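Local coordinates for protein transcriptional regulator (Streptococcus dysgalactiae, PDB 4YV9) that binds DNA and a short peptide pheromone, and probably adjusts transcription of quorum-sensing genes according to whether the pheromone is present, at residues I146-C151 / T185-N190; N158-L163 / I189-I194; R10-G15 / V63-K68; S22-D25 / S29-Q32; F74-R79 / L93-D98. All blocks are in the same frame, centred on the assembly; numbering follows the deposited sequence.

Interaction 1. Residues I146-C151 / T185-N190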
# COMPACT_ATOMS: atom_id res chain seq x y z
N ILE B 146 2.90 -13.17 -6.72
CA ILE B 146 1.67 -13.37 -7.51
C ILE B 146 1.69 -14.74 -8.22
O ILE B 146 0.67 -15.43 -8.31
CB ILE B 146 1.49 -12.24 -8.53
CG1 ILE B 146 1.24 -10.91 -7.81
CG2 ILE B 146 0.34 -12.55 -9.51
CD1 ILE B 146 -0.02 -10.88 -7.00
N LEU B 147 2.86 -15.13 -8.71
CA LEU B 147 2.99 -16.46 -9.31
C LEU B 147 2.62 -17.54 -8.29
O LEU B 147 1.78 -18.40 -8.58
CB LEU B 147 4.40 -16.68 -9.83
CG LEU B 147 4.73 -16.00 -11.16
CD1 LEU B 147 6.23 -16.11 -11.43
CD2 LEU B 147 3.91 -16.63 -12.31
N LEU B 148 3.22 -17.48 -7.11
CA LEU B 148 2.96 -18.47 -6.07
C LEU B 148 1.49 -18.48 -5.68
O LEU B 148 0.88 -19.54 -5.57
CB LEU B 148 3.81 -18.21 -4.82
CG LEU B 148 3.48 -19.08 -3.61
CD1 LEU B 148 3.92 -20.50 -3.89
CD2 LEU B 148 4.15 -18.57 -2.34
N GLY B 149 0.94 -17.29 -5.46
CA GLY B 149 -0.44 -17.17 -5.04
C GLY B 149 -1.38 -17.82 -6.03
O GLY B 149 -2.28 -18.56 -5.65
N ASN B 150 -1.16 -17.59 -7.32
CA ASN B 150 -2.10 -18.08 -8.31
C ASN B 150 -1.86 -19.52 -8.77
O ASN B 150 -2.72 -20.13 -9.38
CB ASN B 150 -2.11 -17.13 -9.51
CG ASN B 150 -2.87 -15.84 -9.21
OD1 ASN B 150 -3.99 -15.88 -8.70
ND2 ASN B 150 -2.27 -14.72 -9.52
N CYS B 151 -0.70 -20.09 -8.43
CA CYS B 151 -0.40 -21.47 -8.81
C CYS B 151 -0.49 -22.44 -7.63
O CYS B 151 -0.25 -23.64 -7.80
CB CYS B 151 0.99 -21.56 -9.44
SG CYS B 151 1.08 -20.72 -11.04
N THR B 185 1.24 -11.48 3.70
CA THR B 185 0.40 -11.80 4.85
C THR B 185 -0.80 -12.63 4.41
O THR B 185 -1.12 -13.66 5.02
CB THR B 185 -0.05 -10.52 5.58
OG1 THR B 185 1.11 -9.76 5.97
CG2 THR B 185 -0.85 -10.88 6.82
N GLN B 186 -1.45 -12.21 3.33
CA GLN B 186 -2.59 -12.94 2.80
C GLN B 186 -2.22 -14.37 2.39
O GLN B 186 -2.95 -15.31 2.72
CB GLN B 186 -3.19 -12.18 1.62
CG GLN B 186 -3.91 -10.91 2.07
CD GLN B 186 -4.19 -9.91 0.93
OE1 GLN B 186 -3.66 -10.04 -0.17
NE2 GLN B 186 -5.02 -8.91 1.22
N LEU B 187 -1.09 -14.55 1.71
CA LEU B 187 -0.69 -15.89 1.28
C LEU B 187 -0.25 -16.77 2.45
O LEU B 187 -0.36 -18.00 2.39
CB LEU B 187 0.43 -15.81 0.24
CG LEU B 187 0.05 -15.27 -1.14
CD1 LEU B 187 1.15 -15.64 -2.12
CD2 LEU B 187 -1.30 -15.81 -1.63
N SER B 188 0.28 -16.16 3.51
CA SER B 188 0.66 -16.92 4.70
C SER B 188 -0.60 -17.46 5.37
O SER B 188 -0.64 -18.62 5.79
CB SER B 188 1.46 -16.06 5.69
OG SER B 188 2.67 -15.61 5.11
N ILE B 189 -1.62 -16.61 5.48
CA ILE B 189 -2.90 -17.04 6.02
C ILE B 189 -3.50 -18.17 5.17
O ILE B 189 -4.03 -19.15 5.71
CB ILE B 189 -3.89 -15.86 6.12
CG1 ILE B 189 -3.38 -14.86 7.17
CG2 ILE B 189 -5.30 -16.35 6.46
CD1 ILE B 189 -4.16 -13.56 7.23
N ASN B 190 -3.40 -18.05 3.84
CA ASN B 190 -3.85 -19.09 2.91
C ASN B 190 -3.16 -20.42 3.20
O ASN B 190 -3.78 -21.47 3.20
CB ASN B 190 -3.59 -18.65 1.46
CG ASN B 190 -4.19 -19.62 0.43
OD1 ASN B 190 -5.41 -19.78 0.35
ND2 ASN B 190 -3.34 -20.26 -0.36
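L187 meets the backbone of G149 between helices 142-151 and 179-197; G149 CA and L187 CA, the nearest pair of the two segments, are 6.5 Å apart. The close-packed part of the contact is the pairing of a branched side chain with a residue that has none: L187 CD1 rests 3.7 Å from G149 CA, and the second methyl, CD2, sits 3.8 Å from the same G149 CA, so both ends of the leucine fork lie on bare helix backbone. Glycine suits this place because nothing projects to hold the leucine off, and leucine suits the opposite place because its fork can straddle the backbone. Its CG lies beside the backbone N (chi1 -70°), with the CA-CB bond aimed at the other helix. L148 adds a looser touch, its CD2 and L187 CD1 being 4.2 Å apart as the two side chains slide past each other in opposite directions. M167 of helix 157-169 packs on both leucines.

The looser side of the contact, toward the bound peptide, is more polar and makes no direct contact across the two segments. N150 gives its ND2 to the backbone of the peptide, while Q186 and the partly exposed N190 pack on the peptide's modified side chains. A buried apolar seam beside the site where the peptide is bound is what a TPR-like array of helices provides, consistent with this domain being the pheromone-binding part of an Rgg regulator.

Interaction 2. Residues N158-L163 / I189-I194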
# COMPACT_ATOMS: atom_id res chain seq x y z
N ASN B 158 3.70 -29.83 0.89
CA ASN B 158 4.98 -29.63 1.56
C ASN B 158 5.87 -28.67 0.81
O ASN B 158 6.64 -27.94 1.43
CB ASN B 158 5.70 -30.96 1.77
CG ASN B 158 5.60 -31.45 3.20
OD1 ASN B 158 6.25 -30.89 4.10
ND2 ASN B 158 4.79 -32.47 3.43
N THR B 159 5.79 -28.65 -0.52
CA THR B 159 6.57 -27.70 -1.30
C THR B 159 5.97 -26.31 -1.12
O THR B 159 6.70 -25.32 -1.00
CB THR B 159 6.61 -28.07 -2.79
OG1 THR B 159 7.28 -29.33 -2.95
CG2 THR B 159 7.34 -27.00 -3.60
N LEU B 160 4.64 -26.25 -1.07
CA LEU B 160 3.94 -24.99 -0.84
C LEU B 160 4.35 -24.40 0.50
O LEU B 160 4.64 -23.21 0.60
CB LEU B 160 2.43 -25.21 -0.88
CG LEU B 160 1.53 -23.99 -0.64
CD1 LEU B 160 1.80 -22.91 -1.65
CD2 LEU B 160 0.06 -24.40 -0.69
N PHE B 161 4.38 -25.24 1.53
CA PHE B 161 4.78 -24.78 2.86
C PHE B 161 6.21 -24.24 2.87
O PHE B 161 6.49 -23.20 3.46
CB PHE B 161 4.64 -25.89 3.90
CG PHE B 161 5.18 -25.51 5.25
CD1 PHE B 161 4.52 -24.58 6.03
CD2 PHE B 161 6.34 -26.09 5.73
CE1 PHE B 161 5.02 -24.23 7.28
CE2 PHE B 161 6.84 -25.74 6.97
CZ PHE B 161 6.18 -24.81 7.74
N LEU B 162 7.11 -24.98 2.22
CA LEU B 162 8.51 -24.59 2.15
C LEU B 162 8.69 -23.30 1.34
O LEU B 162 9.52 -22.46 1.67
CB LEU B 162 9.36 -25.72 1.56
CG LEU B 162 9.51 -26.95 2.45
CD1 LEU B 162 10.42 -27.99 1.81
CD2 LEU B 162 10.02 -26.54 3.83
N LEU B 163 7.89 -23.16 0.28
CA LEU B 163 7.92 -21.96 -0.54
C LEU B 163 7.40 -20.77 0.24
O LEU B 163 7.91 -19.65 0.10
CB LEU B 163 7.09 -22.14 -1.82
CG LEU B 163 7.75 -22.93 -2.95
CD1 LEU B 163 6.77 -23.18 -4.10
CD2 LEU B 163 9.01 -22.21 -3.44
N ILE B 189 -1.62 -16.61 5.48
CA ILE B 189 -2.90 -17.04 6.02
C ILE B 189 -3.50 -18.17 5.17
O ILE B 189 -4.03 -19.15 5.71
CB ILE B 189 -3.89 -15.86 6.12
CG1 ILE B 189 -3.38 -14.86 7.17
CG2 ILE B 189 -5.30 -16.35 6.46
CD1 ILE B 189 -4.16 -13.56 7.23
N ASN B 190 -3.40 -18.05 3.84
CA ASN B 190 -3.85 -19.09 2.91
C ASN B 190 -3.16 -20.42 3.20
O ASN B 190 -3.78 -21.47 3.20
CB ASN B 190 -3.59 -18.65 1.46
CG ASN B 190 -4.19 -19.62 0.43
OD1 ASN B 190 -5.41 -19.78 0.35
ND2 ASN B 190 -3.34 -20.26 -0.36
N CYS B 191 -1.86 -20.37 3.47
CA CYS B 191 -1.14 -21.60 3.79
C CYS B 191 -1.58 -22.15 5.14
O CYS B 191 -1.71 -23.36 5.31
CB CYS B 191 0.37 -21.39 3.78
SG CYS B 191 1.30 -22.94 3.71
N LEU B 192 -1.80 -21.25 6.10
CA LEU B 192 -2.26 -21.64 7.43
C LEU B 192 -3.59 -22.39 7.35
O LEU B 192 -3.80 -23.37 8.05
CB LEU B 192 -2.38 -20.41 8.33
CG LEU B 192 -3.04 -20.62 9.70
CD1 LEU B 192 -2.34 -21.72 10.50
CD2 LEU B 192 -3.09 -19.33 10.50
N ILE B 193 -4.48 -21.92 6.49
CA ILE B 193 -5.76 -22.59 6.27
C ILE B 193 -5.58 -24.05 5.84
O ILE B 193 -6.23 -24.96 6.38
CB ILE B 193 -6.61 -21.82 5.23
CG1 ILE B 193 -7.26 -20.60 5.89
CG2 ILE B 193 -7.68 -22.70 4.61
CD1 ILE B 193 -7.74 -19.54 4.91
N ILE B 194 -4.68 -24.27 4.89
CA ILE B 194 -4.39 -25.62 4.38
C ILE B 194 -3.73 -26.48 5.45
O ILE B 194 -4.04 -27.66 5.59
CB ILE B 194 -3.49 -25.55 3.14
CG1 ILE B 194 -4.16 -24.72 2.05
CG2 ILE B 194 -3.18 -26.94 2.62
CD1 ILE B 194 -3.35 -24.59 0.78
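L160 and F161 of helix 157-169 face C191 and I194 of helix 179-197, two successive helices that run roughly antiparallel, as expected in the helical array of a TPR-like domain. The axes of the two short segments make an angle of 146° and come within 10.5 Å.

The purely aliphatic contact is that of L160 with I194. Their side chains cross at about a right angle, and the ends of the side chains meet, L160 CD2 lying 3.7 Å from I194 CD1. I194 reaches this far because its CG1 branch carries CD1 outward in an extended chain (chi2 180°). I194 is partly exposed, whereas L160 is buried.

The contacts of sulfur are different. C191 is small enough to sit where the backbones are nearest, and its SG is swung away from the backbone N (chi1 -164°), against the opposite helix. There it lies 4.0 Å from F161 CA and 4.5 Å from L160 CG. No hydrogen bond crosses this contact, which suits its apolar side chains. The F161 ring is stacked with H203 of helix 201-215, and towards C191 it offers its edge: SG lies near the ring plane, 4.3 Å from F161 CD1.

Interaction 3. Residues R10-G15 / V63-K68. With SO4 (sulfate ion), chain M.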
# COMPACT_ATOMS: atom_id res chain seq x y z
N ARG B 10 7.80 19.11 -16.04
CA ARG B 10 7.37 20.50 -16.16
C ARG B 10 6.05 20.74 -15.44
O ARG B 10 5.91 21.70 -14.69
CB ARG B 10 7.24 20.89 -17.63
CG ARG B 10 6.66 22.27 -17.88
CD ARG B 10 6.56 22.53 -19.38
NE ARG B 10 5.53 23.52 -19.72
CZ ARG B 10 5.27 23.94 -20.96
NH1 ARG B 10 5.96 23.46 -21.99
NH2 ARG B 10 4.32 24.84 -21.17
N ARG B 11 5.07 19.87 -15.71
CA ARG B 11 3.75 19.99 -15.11
C ARG B 11 3.82 19.89 -13.59
O ARG B 11 3.20 20.67 -12.88
CB ARG B 11 2.82 18.91 -15.66
CG ARG B 11 1.41 18.96 -15.08
CD ARG B 11 0.48 17.98 -15.79
NE ARG B 11 0.89 16.59 -15.61
CZ ARG B 11 0.54 15.83 -14.58
NH1 ARG B 11 -0.23 16.33 -13.62
NH2 ARG B 11 0.96 14.58 -14.50
N LEU B 12 4.55 18.91 -13.09
CA LEU B 12 4.63 18.72 -11.65
C LEU B 12 5.36 19.89 -10.97
O LEU B 12 4.94 20.39 -9.93
CB LEU B 12 5.30 17.39 -11.34
CG LEU B 12 4.47 16.17 -11.73
CD1 LEU B 12 5.32 14.92 -11.70
CD2 LEU B 12 3.28 16.01 -10.80
N ARG B 13 6.44 20.34 -11.59
CA ARG B 13 7.22 21.46 -11.07
C ARG B 13 6.45 22.78 -11.05
O ARG B 13 6.42 23.46 -10.03
CB ARG B 13 8.50 21.65 -11.89
CG ARG B 13 9.24 22.93 -11.54
CD ARG B 13 10.37 23.28 -12.51
NE ARG B 13 9.93 23.52 -13.89
CZ ARG B 13 9.41 24.66 -14.34
NH1 ARG B 13 9.26 25.70 -13.52
NH2 ARG B 13 9.05 24.77 -15.61
N GLN B 14 5.86 23.15 -12.19
CA GLN B 14 4.99 24.32 -12.23
C GLN B 14 3.82 24.15 -11.26
O GLN B 14 3.38 25.11 -10.63
CB GLN B 14 4.48 24.56 -13.65
CG GLN B 14 5.60 24.93 -14.63
CD GLN B 14 5.10 25.12 -16.05
OE1 GLN B 14 4.13 24.49 -16.46
NE2 GLN B 14 5.76 25.99 -16.80
N GLY B 15 3.32 22.93 -11.15
CA GLY B 15 2.22 22.63 -10.26
C GLY B 15 2.54 22.91 -8.79
O GLY B 15 1.64 23.14 -7.98
N VAL B 63 6.16 8.32 -12.14
CA VAL B 63 5.75 7.40 -13.20
C VAL B 63 4.22 7.23 -13.29
O VAL B 63 3.67 7.13 -14.39
CB VAL B 63 6.41 6.02 -13.00
CG1 VAL B 63 5.75 4.97 -13.89
CG2 VAL B 63 7.90 6.10 -13.28
N SER B 64 3.53 7.20 -12.16
CA SER B 64 2.09 6.94 -12.21
C SER B 64 1.33 8.17 -12.71
O SER B 64 0.25 8.05 -13.26
CB SER B 64 1.55 6.50 -10.85
OG SER B 64 1.13 7.62 -10.08
N THR B 65 1.89 9.37 -12.53
CA THR B 65 1.19 10.55 -13.04
C THR B 65 1.56 10.81 -14.50
O THR B 65 0.82 11.48 -15.23
CB THR B 65 1.47 11.80 -12.17
OG1 THR B 65 0.53 12.83 -12.50
CG2 THR B 65 2.87 12.31 -12.38
N HIS B 66 2.69 10.25 -14.94
CA HIS B 66 3.16 10.42 -16.32
C HIS B 66 2.21 9.75 -17.31
O HIS B 66 1.86 10.34 -18.33
CB HIS B 66 4.58 9.85 -16.48
CG HIS B 66 5.05 9.76 -17.90
ND1 HIS B 66 5.26 10.87 -18.69
CD2 HIS B 66 5.36 8.69 -18.66
CE1 HIS B 66 5.67 10.48 -19.88
NE2 HIS B 66 5.75 9.16 -19.90
N SER B 67 1.79 8.53 -17.00
CA SER B 67 0.83 7.80 -17.85
C SER B 67 0.23 6.60 -17.15
O SER B 67 0.78 6.09 -16.17
CB SER B 67 1.49 7.35 -19.14
OG SER B 67 2.30 6.21 -18.91
N LYS B 68 -0.89 6.13 -17.68
CA LYS B 68 -1.56 4.94 -17.18
C LYS B 68 -0.91 3.65 -17.68
O LYS B 68 -1.49 2.57 -17.56
CB LYS B 68 -3.04 4.95 -17.59
CG LYS B 68 -3.87 6.03 -16.90
CD LYS B 68 -4.82 6.71 -17.89
CE LYS B 68 -5.32 8.03 -17.34
NZ LYS B 68 -6.29 8.69 -18.27
S SO4 M . 7.84 28.43 -15.37
O1 SO4 M . 8.08 27.20 -16.11
O2 SO4 M . 6.48 28.46 -14.85
O3 SO4 M . 8.77 28.52 -14.24
O4 SO4 M . 8.04 29.57 -16.26
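R11 and T65 approach from opposite directions, and the guanidinium of R11 presents its edge to the threonine hydroxyl. NH2 of R11 donates to T65 OG1 at 2.7 Å, nearly straight at 168°, with the oxygen only 2° out of the guanidinium plane. The arginine chain, bent at CG-CD (chi3 63°), turns its head to meet the threonine in this way.

Beside this polar bond, L12 and T65 meet tip to tip through methyls, L12 CD1 being 3.6 Å from T65 CG2. Threonine therefore serves both neighbours, with OG1 for the arginine and CG2 for the leucine.

R13, pointing elsewhere, turns its guanidinium edge to a sulfate: R13 NH2 is 2.7 Å from sulfate O1, and R13 NH1 is 3.0 Å from O3. Q14 NE2 adds a bond of 2.7 Å to the same O1, while R13 NE is paired with E37. The sulfate probably came from the crystallisation liquor, but its site on the helix-turn-helix, held by R13 and Q14, is consistent with a place for a DNA phosphate.

Q139 of the second subunit accepts from R11 NH1 and donates to T65 OG1. The threonine hydroxyl is thus gripped by two donors, and the link between helices 6-15 and 59-66 is shared with the subunit interface.

Interaction 4. Residues S22-D25 / S29-Q32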
# COMPACT_ATOMS: atom_id res chain seq x y z
N SER B 22 15.68 27.18 -9.14
CA SER B 22 15.83 26.58 -7.80
C SER B 22 16.20 25.10 -7.87
O SER B 22 16.72 24.54 -6.91
CB SER B 22 14.55 26.76 -6.99
OG SER B 22 13.53 25.90 -7.46
N LEU B 23 15.95 24.48 -9.02
CA LEU B 23 16.29 23.08 -9.23
C LEU B 23 17.69 22.86 -9.77
O LEU B 23 18.22 21.74 -9.68
CB LEU B 23 15.29 22.45 -10.19
CG LEU B 23 13.88 22.36 -9.62
CD1 LEU B 23 12.96 21.68 -10.62
CD2 LEU B 23 13.97 21.58 -8.35
N ALA B 24 18.25 23.88 -10.41
CA ALA B 24 19.58 23.79 -11.00
C ALA B 24 20.66 23.65 -9.94
O ALA B 24 20.58 24.25 -8.87
CB ALA B 24 19.87 25.03 -11.88
N ASP B 25 21.69 22.87 -10.25
CA ASP B 25 22.87 22.76 -9.40
C ASP B 25 24.06 22.35 -10.25
O ASP B 25 24.01 22.46 -11.47
CB ASP B 25 22.65 21.78 -8.23
CG ASP B 25 22.25 20.38 -8.69
OD1 ASP B 25 22.53 20.01 -9.85
OD2 ASP B 25 21.68 19.64 -7.86
N SER B 29 22.17 22.17 -15.32
CA SER B 29 21.97 23.61 -15.47
C SER B 29 20.50 23.95 -15.70
O SER B 29 19.70 23.06 -15.97
CB SER B 29 22.81 24.14 -16.63
OG SER B 29 22.39 23.51 -17.84
N LYS B 30 20.15 25.23 -15.60
CA LYS B 30 18.80 25.69 -15.94
C LYS B 30 18.45 25.27 -17.37
O LYS B 30 17.36 24.76 -17.65
CB LYS B 30 18.70 27.22 -15.81
CG LYS B 30 18.90 27.74 -14.39
CD LYS B 30 18.29 29.12 -14.21
CE LYS B 30 18.98 30.16 -15.07
NZ LYS B 30 18.41 31.51 -14.83
N SER B 31 19.41 25.49 -18.25
CA SER B 31 19.31 25.19 -19.68
C SER B 31 19.05 23.70 -19.91
O SER B 31 18.21 23.32 -20.73
CB SER B 31 20.60 25.63 -20.39
OG SER B 31 20.56 25.34 -21.77
N GLN B 32 19.75 22.85 -19.17
CA GLN B 32 19.60 21.42 -19.35
C GLN B 32 18.24 20.94 -18.87
O GLN B 32 17.65 20.03 -19.46
CB GLN B 32 20.72 20.67 -18.63
CG GLN B 32 22.05 20.77 -19.40
CD GLN B 32 23.20 20.17 -18.63
OE1 GLN B 32 23.29 20.31 -17.42
NE2 GLN B 32 24.09 19.48 -19.34
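A24 lies against the start of helix 30-37, its methyl touching K30. The two segments belong to a helix-turn-helix: A24 and D25 lie in the turn that follows helix 20-23, and S29 is the N-cap of helix 30-37, which by its position probably serves as the recognition helix.

K30 shows how the methyl is covered. From its CB, the side chain runs with CG beside the backbone N (chi1 -64°), and that places CG 3.8 Å from A24 CB. The backbone N of K30 is just as near, 3.7 Å from A24 CB, so the methyl fits against the first turn of the helix. Alanine suits this place because a single methyl can nestle so close to a backbone. CD passes beyond A24, the chain bends at chi3 (-65°), and CE and NZ run on away from it at the exposed surface; the side chain also packs on I20 and S21 of helix 20-23. A long flexible lysine can thus give its aliphatic stem to a neighbour while its ammonium stays at the surface.

D25 braces the turn itself. OD1 accepts from H27 N, closing an Asx turn, and also from L28 N, while OD2 forms a salt bridge with K54 and takes a bond from N50.

At the helix start S29 and Q32 form a capping box. S29 OG accepts from Q32 N at 3.0 Å, and in return S29 N donates to Q32 OE1 at 3.0 Å, nearly straight at 169°, arriving in the carbonyl plane on a lone pair.

Interaction 5. Residues F74-R79 / L93-D98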
# COMPACT_ATOMS: atom_id res chain seq x y z
N PHE B 74 1.84 -6.58 -15.12
CA PHE B 74 0.61 -5.96 -14.64
C PHE B 74 -0.44 -5.91 -15.76
O PHE B 74 -1.64 -5.99 -15.49
CB PHE B 74 0.89 -4.55 -14.10
CG PHE B 74 -0.19 -4.02 -13.20
CD1 PHE B 74 -0.24 -4.40 -11.87
CD2 PHE B 74 -1.16 -3.17 -13.70
CE1 PHE B 74 -1.24 -3.92 -11.04
CE2 PHE B 74 -2.16 -2.68 -12.87
CZ PHE B 74 -2.20 -3.06 -11.54
N THR B 75 0.03 -5.81 -17.00
CA THR B 75 -0.85 -5.83 -18.16
C THR B 75 -1.46 -7.22 -18.29
O THR B 75 -2.66 -7.38 -18.54
CB THR B 75 -0.10 -5.45 -19.46
OG1 THR B 75 0.41 -4.11 -19.35
CG2 THR B 75 -1.02 -5.53 -20.66
N LEU B 76 -0.62 -8.24 -18.10
CA LEU B 76 -1.09 -9.62 -18.10
C LEU B 76 -2.16 -9.82 -17.03
O LEU B 76 -3.25 -10.33 -17.32
CB LEU B 76 0.06 -10.59 -17.86
CG LEU B 76 -0.30 -12.07 -17.73
CD1 LEU B 76 -1.08 -12.54 -18.95
CD2 LEU B 76 0.95 -12.88 -17.55
N LEU B 77 -1.86 -9.40 -15.81
CA LEU B 77 -2.79 -9.54 -14.70
C LEU B 77 -4.13 -8.84 -14.94
O LEU B 77 -5.17 -9.36 -14.57
CB LEU B 77 -2.18 -9.00 -13.42
CG LEU B 77 -0.99 -9.80 -12.92
CD1 LEU B 77 -0.44 -9.24 -11.62
CD2 LEU B 77 -1.43 -11.21 -12.74
N SER B 78 -4.08 -7.66 -15.55
CA SER B 78 -5.28 -6.88 -15.80
C SER B 78 -6.20 -7.57 -16.79
O SER B 78 -7.41 -7.63 -16.58
CB SER B 78 -4.90 -5.48 -16.29
OG SER B 78 -4.08 -5.56 -17.44
N ARG B 79 -5.63 -8.11 -17.87
CA ARG B 79 -6.39 -8.89 -18.85
C ARG B 79 -7.05 -10.11 -18.19
O ARG B 79 -8.26 -10.28 -18.26
CB ARG B 79 -5.48 -9.35 -20.00
CG ARG B 79 -4.91 -8.22 -20.86
CD ARG B 79 -4.20 -8.76 -22.11
NE ARG B 79 -5.15 -9.33 -23.07
CZ ARG B 79 -4.81 -9.98 -24.19
NH1 ARG B 79 -3.53 -10.16 -24.49
NH2 ARG B 79 -5.75 -10.46 -24.99
N LEU B 93 -8.34 -18.63 -23.21
CA LEU B 93 -7.75 -19.70 -24.00
C LEU B 93 -6.71 -19.23 -25.01
O LEU B 93 -5.66 -19.85 -25.16
CB LEU B 93 -8.85 -20.49 -24.71
CG LEU B 93 -9.52 -21.51 -23.80
CD1 LEU B 93 -10.66 -22.28 -24.49
CD2 LEU B 93 -8.47 -22.46 -23.27
N LYS B 94 -6.97 -18.14 -25.72
CA LYS B 94 -5.95 -17.64 -26.64
C LYS B 94 -5.06 -16.57 -26.01
O LYS B 94 -4.00 -16.24 -26.56
CB LYS B 94 -6.58 -17.15 -27.93
CG LYS B 94 -6.59 -18.25 -28.99
CD LYS B 94 -7.92 -18.96 -29.04
CE LYS B 94 -8.24 -19.33 -30.48
NZ LYS B 94 -9.58 -19.94 -30.62
N LEU B 95 -5.47 -16.08 -24.85
CA LEU B 95 -4.54 -15.32 -24.02
C LEU B 95 -3.39 -16.26 -23.69
O LEU B 95 -2.23 -15.88 -23.70
CB LEU B 95 -5.21 -14.81 -22.74
CG LEU B 95 -4.32 -14.00 -21.79
CD1 LEU B 95 -3.83 -12.74 -22.48
CD2 LEU B 95 -5.06 -13.64 -20.51
N LEU B 96 -3.75 -17.51 -23.42
CA LEU B 96 -2.81 -18.58 -23.16
C LEU B 96 -1.94 -18.93 -24.38
O LEU B 96 -0.78 -19.28 -24.23
CB LEU B 96 -3.58 -19.82 -22.67
CG LEU B 96 -2.77 -21.05 -22.30
CD1 LEU B 96 -1.77 -20.72 -21.19
CD2 LEU B 96 -3.70 -22.18 -21.88
N GLU B 97 -2.50 -18.86 -25.59
CA GLU B 97 -1.67 -19.09 -26.77
C GLU B 97 -0.74 -17.90 -26.99
O GLU B 97 0.40 -18.05 -27.41
CB GLU B 97 -2.51 -19.35 -28.04
CG GLU B 97 -1.64 -19.66 -29.26
CD GLU B 97 -2.42 -20.00 -30.53
OE1 GLU B 97 -3.67 -20.00 -30.51
OE2 GLU B 97 -1.76 -20.27 -31.57
N ASP B 98 -1.25 -16.71 -26.68
CA ASP B 98 -0.46 -15.49 -26.79
C ASP B 98 0.79 -15.50 -25.91
O ASP B 98 1.78 -14.84 -26.22
CB ASP B 98 -1.33 -14.27 -26.45
CG ASP B 98 -2.11 -13.76 -27.64
OD1 ASP B 98 -1.64 -13.97 -28.78
OD2 ASP B 98 -3.18 -13.15 -27.44
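R79 lays its guanidinium over L95, the two side chains crossing obliquely between helices 72-85 and 89-98. The segments are nearly antiparallel (163°), and their axes are 12.1 Å apart, so the contact is made by side chains, the backbones standing well apart.

The arginine chain runs straight through CB-CG and then bends at chi3 (71°), which turns the flat head across the leucine. L95 CD1 sits 3.2 Å above the guanidinium plane, offset toward the rim and nearest to R79 NH1, at 3.3 Å. The leucine answers with CG anti to its backbone N (chi1 180°), its methyl pair pushed toward the other helix. There L95 CD2 makes a looser touch with L76 CD1, 4.4 Å away. L76 and L95 are buried, whereas R79 is partly exposed. V80 and Y83 of helix 72-85 pack on L95 as well.

On the R79 helix, S78 OG donates to T75 O at 2.6 Å, on the same face as R79 N, which also bonds that oxygen.

R79 NH2 has a weak hydrogen bond to Y83 OH. D98 OD2 lies at the guanidinium edge, 4.2 Å from R79 NH1 and beyond salt-bridge range, so the attraction between R79 and D98 is probably only a weak, longer-range one. Arginine suits this half-buried place because the face of its head, which has no N-H pointing out of it, can take a methyl, while the N-H groups stay in the plane for polar partners.

Overall arrangement
Interactions 1 and 2 are buried and share helix 179-197, with residues I189 and N190 in both; L148 of the first packs on L160 and L163 of the second, making one apolar seam. Interaction 5, partly buried, joins this core through L77 against I146, and mixes leucine with charge. Interactions 3 and 4 lie in the DNA-binding region, nested along the chain and touching where R13 packs on L23; polar bonds reach a second subunit and a sulfate in interaction 3, and cap a helix within one segment of interaction 4, the surface contact. The centres of interactions 2 and 4 are about 53 Å apart: the buried apolar contacts and the more polar, partly exposed ones lie far apart.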